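Local coordinates for protein hydrolase (Bacteroides thetaiotaomicron, PDB 2OBB) that binds a magnesium ion and is probably a hydrolase of the haloacid dehalogenase (HAD) type, although its substrate is not known, at residues Asp9-Gly12 with Arg18-Arg21; Glu31-Leu36 with His41-Trp46; Gly102-Gly107 with Lys117-Ile122. All blocks are in the same frame, centred on the assembly; numbering follows the deposited sequence.

In the fold
Contacts 1 and 2 illustrate how a parallel sheet carries a metal site at the end of one of its strands; contact 3 lies at the periphery. Contact 1 holds the magnesium ion, bound by D9 and D11 just beyond strand 5-8, with D97 completing the protein ligands. Contact 2 packs helix 29-38 against the neighbouring strand 42-45; its centre is about 17 Å from that of contact 1, yet F10 CB meets L45 CD1 at 4.0 Å. Contact 3 reaches the subunit interface, its centre about 22 Å from that of contact 1 and about 16 Å from that of contact 2. W106 bridges to contact 2, its CZ3 lying 3.7 Å from L33 CD2.

Contact 1: residues Asp9-Gly12 with Arg18-Arg21; sequences DFDG and RYPR. With MG (magnesium ion), chain B.
D11 and Y19 meet beside a magnesium site, where the D-x-D loop that follows strand 5-8, a pattern consistent with the HAD fold, faces the turn of residues 18-21. The direct contact is slight. D11 OD2 lies 3.8 Å from Y19 CD2, the carboxylate and ring planes stand nearly perpendicular at 88°, and the oxygen approaches the ring obliquely. With CG anti to the backbone N (chi1 -179°), the Y19 ring comes up beside the D11 carboxylate. The Y19 side chain also touches L53 of helix 51-62.

Water carries the polar part of the contact. One molecule accepts a hydrogen bond from R18 N and has both D11 OD1, 2.6 Å away, and R21 O in reach as acceptors, joining the carboxylate to two backbone points of the turn. D11 OD1 also forms a salt bridge with R49, a second grip that would help to fix the rotation of the carboxylate. The turn itself is closed by a weak bond from R21 N to R18 O, and a cis peptide precedes P20.

Metal coordination uses different atoms of the same loop. The ion is held by D9 OD2 at 2.1 Å and by the main-chain oxygen of D11 at 1.9 Å, with three waters and D97 as the other ligands. D11 thus splits its roles, carbonyl to the metal and carboxylate to the turn and R49. D9 is placed in turn by T13, which hydrogen-bonds to OD2, and by K88 of the second subunit, which forms a salt bridge with OD1. That same D9 OD1 accepts a hydrogen bond from a metal-bound water 3.1 Å away.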
loop_
_atom_site.group_PDB
_atom_site.type_symbol
_atom_site.label_atom_id
_atom_site.label_comp_id
_atom_site.label_asym_id
_atom_site.label_seq_id
_atom_site.Cartn_x
_atom_site.Cartn_y
_atom_site.Cartn_z
ATOM N N ASP A 9 5.704 5.313 2.474
ATOM C CA ASP A 9 6.648 5.153 1.383
ATOM C C ASP A 9 7.610 6.340 1.371
ATOM O O ASP A 9 7.336 7.369 1.982
ATOM C CB ASP A 9 5.885 5.039 0.083
ATOM C CG ASP A 9 6.780 4.985 -1.112
ATOM O OD1 ASP A 9 7.663 4.122 -1.142
ATOM O OD2 ASP A 9 6.578 5.786 -2.052
ATOM N N PHE A 10 8.746 6.197 0.696
ATOM C CA PHE A 10 9.659 7.302 0.619
ATOM C C PHE A 10 9.567 8.038 -0.721
ATOM O O PHE A 10 9.041 9.173 -0.757
ATOM C CB PHE A 10 11.089 6.854 0.922
ATOM C CG PHE A 10 12.075 7.985 0.997
ATOM C CD1 PHE A 10 11.974 8.956 1.998
ATOM C CD2 PHE A 10 13.131 8.070 0.089
ATOM C CE1 PHE A 10 12.911 10.007 2.092
ATOM C CE2 PHE A 10 14.075 9.129 0.174
ATOM C CZ PHE A 10 13.959 10.090 1.174
ATOM N N ASP A 11 10.069 7.420 -1.806
ATOM C CA ASP A 11 10.118 8.100 -3.104
ATOM C C ASP A 11 8.742 8.333 -3.739
ATOM O O ASP A 11 7.955 7.387 -3.944
ATOM C CB ASP A 11 11.012 7.361 -4.094
ATOM C CG ASP A 11 12.383 7.062 -3.533
ATOM O OD1 ASP A 11 13.261 7.952 -3.556
ATOM O OD2 ASP A 11 12.579 5.919 -3.071
ATOM N N GLY A 12 8.466 9.596 -4.062
ATOM C CA GLY A 12 7.180 9.990 -4.622
ATOM C C GLY A 12 6.152 10.296 -3.542
ATOM O O GLY A 12 5.057 10.760 -3.842
ATOM N N ARG A 18 13.174 10.738 -7.355
ATOM C CA ARG A 18 14.408 10.885 -8.110
ATOM C C ARG A 18 15.378 9.709 -7.915
ATOM O O ARG A 18 16.590 9.849 -8.137
ATOM C CB ARG A 18 15.086 12.214 -7.754
ATOM C CG ARG A 18 14.336 13.441 -8.178
ATOM C CD ARG A 18 14.188 13.524 -9.696
ATOM N NE ARG A 18 13.530 14.770 -10.097
ATOM C CZ ARG A 18 12.215 14.998 -10.011
ATOM N NH1 ARG A 18 11.739 16.180 -10.386
ATOM N NH2 ARG A 18 11.374 14.057 -9.561
ATOM N N TYR A 19 14.836 8.557 -7.518
ATOM C CA TYR A 19 15.608 7.349 -7.220
ATOM C C TYR A 19 16.529 6.976 -8.363
ATOM O O TYR A 19 16.077 6.987 -9.507
ATOM C CB TYR A 19 14.649 6.203 -7.011
ATOM C CG TYR A 19 15.281 4.883 -6.664
ATOM C CD1 TYR A 19 15.798 4.040 -7.657
ATOM C CD2 TYR A 19 15.309 4.445 -5.345
ATOM C CE1 TYR A 19 16.361 2.798 -7.326
ATOM C CE2 TYR A 19 15.847 3.220 -5.001
ATOM C CZ TYR A 19 16.372 2.393 -5.985
ATOM O OH TYR A 19 16.902 1.174 -5.608
ATOM N N PRO A 20 17.791 6.575 -8.073
ATOM C CA PRO A 20 18.482 6.324 -6.790
ATOM C C PRO A 20 18.817 7.572 -5.961
ATOM O O PRO A 20 19.267 7.444 -4.823
ATOM C CB PRO A 20 19.796 5.641 -7.227
ATOM C CG PRO A 20 20.038 6.154 -8.599
ATOM C CD PRO A 20 18.674 6.295 -9.227
ATOM N N ARG A 21 18.616 8.761 -6.521
ATOM C CA ARG A 21 18.868 10.006 -5.795
ATOM C C ARG A 21 17.661 10.355 -4.931
ATOM O O ARG A 21 16.644 9.646 -4.964
ATOM C CB ARG A 21 19.180 11.116 -6.787
ATOM C CG ARG A 21 20.333 10.749 -7.726
ATOM C CD ARG A 21 20.523 11.755 -8.862
ATOM N NE ARG A 21 20.878 13.088 -8.353
ATOM C CZ ARG A 21 20.025 14.117 -8.224
ATOM N NH1 ARG A 21 18.741 13.998 -8.595
ATOM N NH2 ARG A 21 20.468 15.280 -7.729
HETATM MG MG MG B . 6.849 5.858 -4.130
HETATM O O HOH W 1 8.350 4.510 -4.099
HETATM O O HOH W 2 13.885 10.187 -4.663
HETATM O O HOH W 3 5.719 4.066 -3.927
HETATM O O HOH W 4 6.829 5.983 -6.242
#

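Contact 2: residues Glu31-Leu36 with His41-Trp46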
loop_
_atom_site.group_PDB
_atom_site.type_symbol
_atom_site.label_atom_id
_atom_site.label_comp_id
_atom_site.label_asym_id
_atom_site.label_seq_id
_atom_site.Cartn_x
_atom_site.Cartn_y
_atom_site.Cartn_z
ATOM N N GLU A 31 6.990 17.648 8.312
ATOM C CA GLU A 31 6.145 18.259 9.298
ATOM C C GLU A 31 4.828 17.506 9.596
ATOM O O GLU A 31 4.432 17.417 10.751
ATOM C CB GLU A 31 5.893 19.694 8.873
ATOM C CG GLU A 31 4.705 20.322 9.486
ATOM C CD GLU A 31 4.570 21.757 9.041
ATOM O OE1 GLU A 31 5.619 22.344 8.640
ATOM O OE2 GLU A 31 3.421 22.278 9.082
ATOM N N THR A 32 4.142 16.999 8.572
ATOM C CA THR A 32 2.826 16.361 8.780
ATOM C C THR A 32 3.037 15.024 9.502
ATOM O O THR A 32 2.263 14.632 10.391
ATOM C CB THR A 32 2.027 16.168 7.426
ATOM O OG1 THR A 32 1.842 17.449 6.794
ATOM C CG2 THR A 32 0.642 15.527 7.651
ATOM N N LEU A 33 4.105 14.344 9.111
ATOM C CA LEU A 33 4.443 13.084 9.710
ATOM C C LEU A 33 4.818 13.305 11.180
ATOM O O LEU A 33 4.366 12.566 12.062
ATOM C CB LEU A 33 5.562 12.392 8.915
ATOM C CG LEU A 33 5.174 11.756 7.577
ATOM C CD1 LEU A 33 6.425 11.328 6.752
ATOM C CD2 LEU A 33 4.240 10.571 7.790
ATOM N N LYS A 34 5.597 14.349 11.457
ATOM C CA LYS A 34 5.940 14.651 12.856
ATOM C C LYS A 34 4.693 14.974 13.651
ATOM O O LYS A 34 4.535 14.515 14.781
ATOM C CB LYS A 34 6.959 15.764 12.962
ATOM C CG LYS A 34 8.386 15.252 12.742
ATOM C CD LYS A 34 9.219 16.236 11.958
ATOM C CE LYS A 34 9.727 17.400 12.778
ATOM N NZ LYS A 34 10.448 18.401 11.898
ATOM N N LEU A 35 3.796 15.749 13.062
ATOM C CA LEU A 35 2.530 16.014 13.725
ATOM C C LEU A 35 1.834 14.696 14.053
ATOM O O LEU A 35 1.304 14.566 15.132
ATOM C CB LEU A 35 1.634 16.938 12.899
ATOM C CG LEU A 35 0.305 17.392 13.497
ATOM C CD1 LEU A 35 0.443 17.875 14.958
ATOM C CD2 LEU A 35 -0.221 18.513 12.618
ATOM N N LEU A 36 1.853 13.723 13.138
ATOM C CA LEU A 36 1.211 12.405 13.386
ATOM C C LEU A 36 1.820 11.619 14.567
ATOM O O LEU A 36 1.104 11.042 15.375
ATOM C CB LEU A 36 1.191 11.544 12.104
ATOM C CG LEU A 36 0.228 12.021 10.993
ATOM C CD1 LEU A 36 0.468 11.287 9.683
ATOM C CD2 LEU A 36 -1.259 11.931 11.410
ATOM N N HIS A 41 0.903 8.228 16.775
ATOM C CA HIS A 41 0.934 7.210 15.719
ATOM C C HIS A 41 2.378 6.747 15.611
ATOM O O HIS A 41 3.293 7.501 15.950
ATOM C CB HIS A 41 0.407 7.754 14.377
ATOM C CG HIS A 41 -1.034 8.152 14.420
ATOM N ND1 HIS A 41 -2.052 7.242 14.597
ATOM C CD2 HIS A 41 -1.626 9.369 14.365
ATOM C CE1 HIS A 41 -3.212 7.877 14.638
ATOM N NE2 HIS A 41 -2.979 9.171 14.504
ATOM N N ARG A 42 2.573 5.509 15.167
ATOM C CA ARG A 42 3.905 5.010 14.881
ATOM C C ARG A 42 4.113 5.116 13.382
ATOM O O ARG A 42 3.206 4.780 12.643
ATOM C CB ARG A 42 4.041 3.549 15.286
ATOM C CG ARG A 42 4.116 3.303 16.763
ATOM C CD ARG A 42 4.127 1.814 17.021
ATOM N NE ARG A 42 4.412 1.541 18.427
ATOM C CZ ARG A 42 4.490 0.330 18.960
ATOM N NH1 ARG A 42 4.333 -0.754 18.214
ATOM N NH2 ARG A 42 4.749 0.209 20.235
ATOM N N LEU A 43 5.285 5.590 12.957
ATOM C CA LEU A 43 5.652 5.643 11.553
ATOM C C LEU A 43 6.677 4.586 11.243
ATOM O O LEU A 43 7.705 4.493 11.899
ATOM C CB LEU A 43 6.215 7.026 11.183
ATOM C CG LEU A 43 5.341 8.227 11.606
ATOM C CD1 LEU A 43 5.963 9.520 11.073
ATOM C CD2 LEU A 43 3.894 8.102 11.173
ATOM N N ILE A 44 6.401 3.782 10.232
ATOM C CA ILE A 44 7.371 2.818 9.752
ATOM C C ILE A 44 7.706 3.175 8.322
ATOM O O ILE A 44 6.820 3.285 7.496
ATOM C CB ILE A 44 6.832 1.367 9.827
ATOM C CG1 ILE A 44 6.534 0.986 11.282
ATOM C CG2 ILE A 44 7.822 0.381 9.215
ATOM C CD1 ILE A 44 6.099 -0.466 11.422
ATOM N N LEU A 45 8.988 3.358 8.031
ATOM C CA LEU A 45 9.412 3.564 6.658
ATOM C C LEU A 45 9.237 2.273 5.868
ATOM O O LEU A 45 9.638 1.192 6.331
ATOM C CB LEU A 45 10.840 4.069 6.606
ATOM C CG LEU A 45 11.322 4.558 5.239
ATOM C CD1 LEU A 45 10.474 5.747 4.720
ATOM C CD2 LEU A 45 12.803 4.943 5.383
ATOM N N TRP A 46 8.601 2.385 4.701
ATOM C CA TRP A 46 8.238 1.220 3.889
ATOM C C TRP A 46 8.634 1.515 2.463
ATOM O O TRP A 46 7.882 2.167 1.731
ATOM C CB TRP A 46 6.728 1.000 4.000
ATOM C CG TRP A 46 6.123 -0.293 3.499
ATOM C CD1 TRP A 46 4.919 -0.405 2.893
ATOM C CD2 TRP A 46 6.656 -1.645 3.590
ATOM N NE1 TRP A 46 4.659 -1.720 2.594
ATOM C CE2 TRP A 46 5.699 -2.501 3.011
ATOM C CE3 TRP A 46 7.841 -2.201 4.093
ATOM C CZ2 TRP A 46 5.866 -3.901 2.943
ATOM C CZ3 TRP A 46 8.022 -3.577 4.016
ATOM C CH2 TRP A 46 7.024 -4.421 3.442
#
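L33 and L36 of helix 29-38 pack against L43 and H41 where the beta-alpha-beta unit of strand 5-8, helix 29-38 and strand 42-45 closes. All four side chains share one first rotamer, with CG beside the backbone N and anti to the carbonyl carbon. For L43 (chi1 -51°) this carries CD1 up to the helix, where it rests 3.6 Å from L33 CB and at the same separation from L33 O. L33 CD2 adds a further methyl contact, and its side chain goes on to touch V8 and W106. The other branch of L43, CD2, reaches L36 CB more loosely at 4.5 Å.

H41 is gripped through its backbone as well as its ring. Its N donates to L36 O across 3.1 Å with an N-H...O angle of 159°, the donor tilted 29° from the carbonyl plane; this bond ties the helix to the residue just before strand 42-45. The imidazole presents its edge to that oxygen, which lies near the ring plane, while ND1 is engaged by the backbone N of M4. The same H41 CD2 that nears L36 O, at 3.4 Å, also lies 3.9 Å from the L36 CD2 methyl.

Contact 3: residues Gly102-Gly107 with Lys117-Ile122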
loop_
_atom_site.group_PDB
_atom_site.type_symbol
_atom_site.label_atom_id
_atom_site.label_comp_id
_atom_site.label_asym_id
_atom_site.label_seq_id
_atom_site.Cartn_x
_atom_site.Cartn_y
_atom_site.Cartn_z
ATOM N N GLY A 102 -4.029 7.333 -6.301
ATOM C CA GLY A 102 -2.982 8.292 -5.968
ATOM C C GLY A 102 -3.108 8.876 -4.569
ATOM O O GLY A 102 -4.175 8.793 -3.938
ATOM N N ILE A 103 -2.028 9.446 -4.049
ATOM C CA ILE A 103 -2.136 10.135 -2.744
ATOM C C ILE A 103 -2.342 11.637 -2.882
ATOM O O ILE A 103 -1.783 12.269 -3.793
ATOM C CB ILE A 103 -1.055 9.776 -1.699
ATOM C CG1 ILE A 103 0.361 10.178 -2.171
ATOM C CG2 ILE A 103 -1.225 8.197 -1.155
ATOM C CD1 ILE A 103 1.298 10.301 -0.926
ATOM N N PRO A 104 -3.199 12.199 -2.001
ATOM C CA PRO A 104 -3.525 13.619 -2.103
ATOM C C PRO A 104 -2.431 14.347 -1.330
ATOM O O PRO A 104 -1.527 13.718 -0.798
ATOM C CB PRO A 104 -4.886 13.713 -1.409
ATOM C CG PRO A 104 -4.840 12.595 -0.378
ATOM C CD PRO A 104 -3.849 11.557 -0.838
ATOM N N ASP A 105 -2.466 15.659 -1.268
ATOM C CA ASP A 105 -1.411 16.297 -0.523
ATOM C C ASP A 105 -1.566 16.048 0.983
ATOM O O ASP A 105 -2.652 15.631 1.491
ATOM C CB ASP A 105 -1.319 17.772 -0.873
ATOM C CG ASP A 105 -2.602 18.489 -0.638
ATOM O OD1 ASP A 105 -3.163 18.330 0.466
ATOM O OD2 ASP A 105 -3.039 19.237 -1.553
ATOM N N TRP A 106 -0.474 16.316 1.683
ATOM C CA TRP A 106 -0.331 15.998 3.083
ATOM C C TRP A 106 -1.378 16.656 3.980
ATOM O O TRP A 106 -1.784 16.048 4.971
ATOM C CB TRP A 106 1.083 16.308 3.514
ATOM C CG TRP A 106 2.012 15.250 2.994
ATOM C CD1 TRP A 106 2.813 15.312 1.880
ATOM C CD2 TRP A 106 2.254 13.974 3.597
ATOM N NE1 TRP A 106 3.537 14.126 1.751
ATOM C CE2 TRP A 106 3.216 13.297 2.796
ATOM C CE3 TRP A 106 1.746 13.332 4.730
ATOM C CZ2 TRP A 106 3.669 12.001 3.093
ATOM C CZ3 TRP A 106 2.222 12.013 5.037
ATOM C CH2 TRP A 106 3.174 11.386 4.219
ATOM N N GLY A 107 -1.842 17.855 3.615
ATOM C CA GLY A 107 -3.048 18.427 4.222
ATOM C C GLY A 107 -4.223 17.454 4.296
ATOM O O GLY A 107 -4.814 17.267 5.362
ATOM N N LYS A 117 -11.636 9.825 7.821
ATOM C CA LYS A 117 -12.351 10.192 6.615
ATOM C C LYS A 117 -11.748 9.510 5.404
ATOM O O LYS A 117 -10.529 9.333 5.306
ATOM C CB LYS A 117 -12.302 11.708 6.409
ATOM C CG LYS A 117 -13.351 12.508 7.153
ATOM C CD LYS A 117 -13.091 13.995 6.955
ATOM C CE LYS A 117 -14.281 14.878 7.363
ATOM N NZ LYS A 117 -13.960 16.349 7.174
ATOM N N THR A 118 -12.632 9.165 4.480
ATOM C CA THR A 118 -12.310 8.520 3.223
ATOM C C THR A 118 -12.245 9.617 2.180
ATOM O O THR A 118 -12.698 10.731 2.431
ATOM C CB THR A 118 -13.439 7.535 2.815
ATOM O OG1 THR A 118 -14.682 8.238 2.765
ATOM C CG2 THR A 118 -13.569 6.392 3.812
ATOM N N PHE A 119 -11.695 9.309 1.005
ATOM C CA PHE A 119 -11.742 10.260 -0.094
ATOM C C PHE A 119 -13.202 10.649 -0.288
ATOM O O PHE A 119 -13.517 11.815 -0.550
ATOM C CB PHE A 119 -11.180 9.645 -1.369
ATOM C CG PHE A 119 -9.666 9.521 -1.384
ATOM C CD1 PHE A 119 -8.870 10.580 -1.813
ATOM C CD2 PHE A 119 -9.052 8.347 -0.993
ATOM C CE1 PHE A 119 -7.489 10.469 -1.865
ATOM C CE2 PHE A 119 -7.669 8.229 -1.020
ATOM C CZ PHE A 119 -6.881 9.299 -1.473
ATOM N N ALA A 120 -14.095 9.680 -0.112
ATOM C CA ALA A 120 -15.533 9.900 -0.329
ATOM C C ALA A 120 -16.026 11.039 0.557
ATOM O O ALA A 120 -16.584 12.021 0.062
ATOM C CB ALA A 120 -16.318 8.627 -0.075
ATOM N N ASP A 121 -15.773 10.917 1.861
ATOM C CA ASP A 121 -16.047 11.983 2.837
ATOM C C ASP A 121 -15.453 13.319 2.427
ATOM O O ASP A 121 -16.182 14.290 2.316
ATOM C CB ASP A 121 -15.499 11.606 4.207
ATOM C CG ASP A 121 -16.113 10.347 4.748
ATOM O OD1 ASP A 121 -17.271 10.038 4.382
ATOM O OD2 ASP A 121 -15.439 9.666 5.541
ATOM N N ILE A 122 -14.134 13.354 2.202
ATOM C CA ILE A 122 -13.424 14.566 1.812
ATOM C C ILE A 122 -14.159 15.289 0.700
ATOM O O ILE A 122 -14.483 16.471 0.827
ATOM C CB ILE A 122 -11.977 14.257 1.344
ATOM C CG1 ILE A 122 -11.135 13.678 2.483
ATOM C CG2 ILE A 122 -11.306 15.509 0.737
ATOM C CD1 ILE A 122 -10.851 14.639 3.625
#
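F119 brings the outer corner of its ring, CE1 and CZ, obliquely against the CG and CD of P104. The proline CG approaches F119 CE1 at 3.7 Å, and P104 CD lies 3.8 Å from F119 CZ. F119 CG is beside the backbone N (chi1 -75°), a placement that sends the ring from the first turn of helix 119-123 toward the loop of residues 102-107. F119 CZ also comes within 3.7 Å of the carbonyl oxygen of G102, without a hydrogen bond.

The first segment runs into the start of helix 106-115 and the second follows its end, so the contact brings the loop before this helix close to the helix after it. M112 of helix 106-115 touches both P104 and I122. Helix 119-123 opens with a capping box. T118 OG1 accepts from D121 N at 3.0 Å, and in return T118 N gives a straight bond, 165° at the hydrogen, to D121 OD2, which it meets from above the carboxylate plane, 45° out of it. The two bonds bracket F119 and probably steady the first turn that carries it; its ring stacks on F119 of the second subunit and also packs on V100 there. D105, at the N-cap of helix 106-115, makes a weak hydrogen bond through OD1 to I108 N.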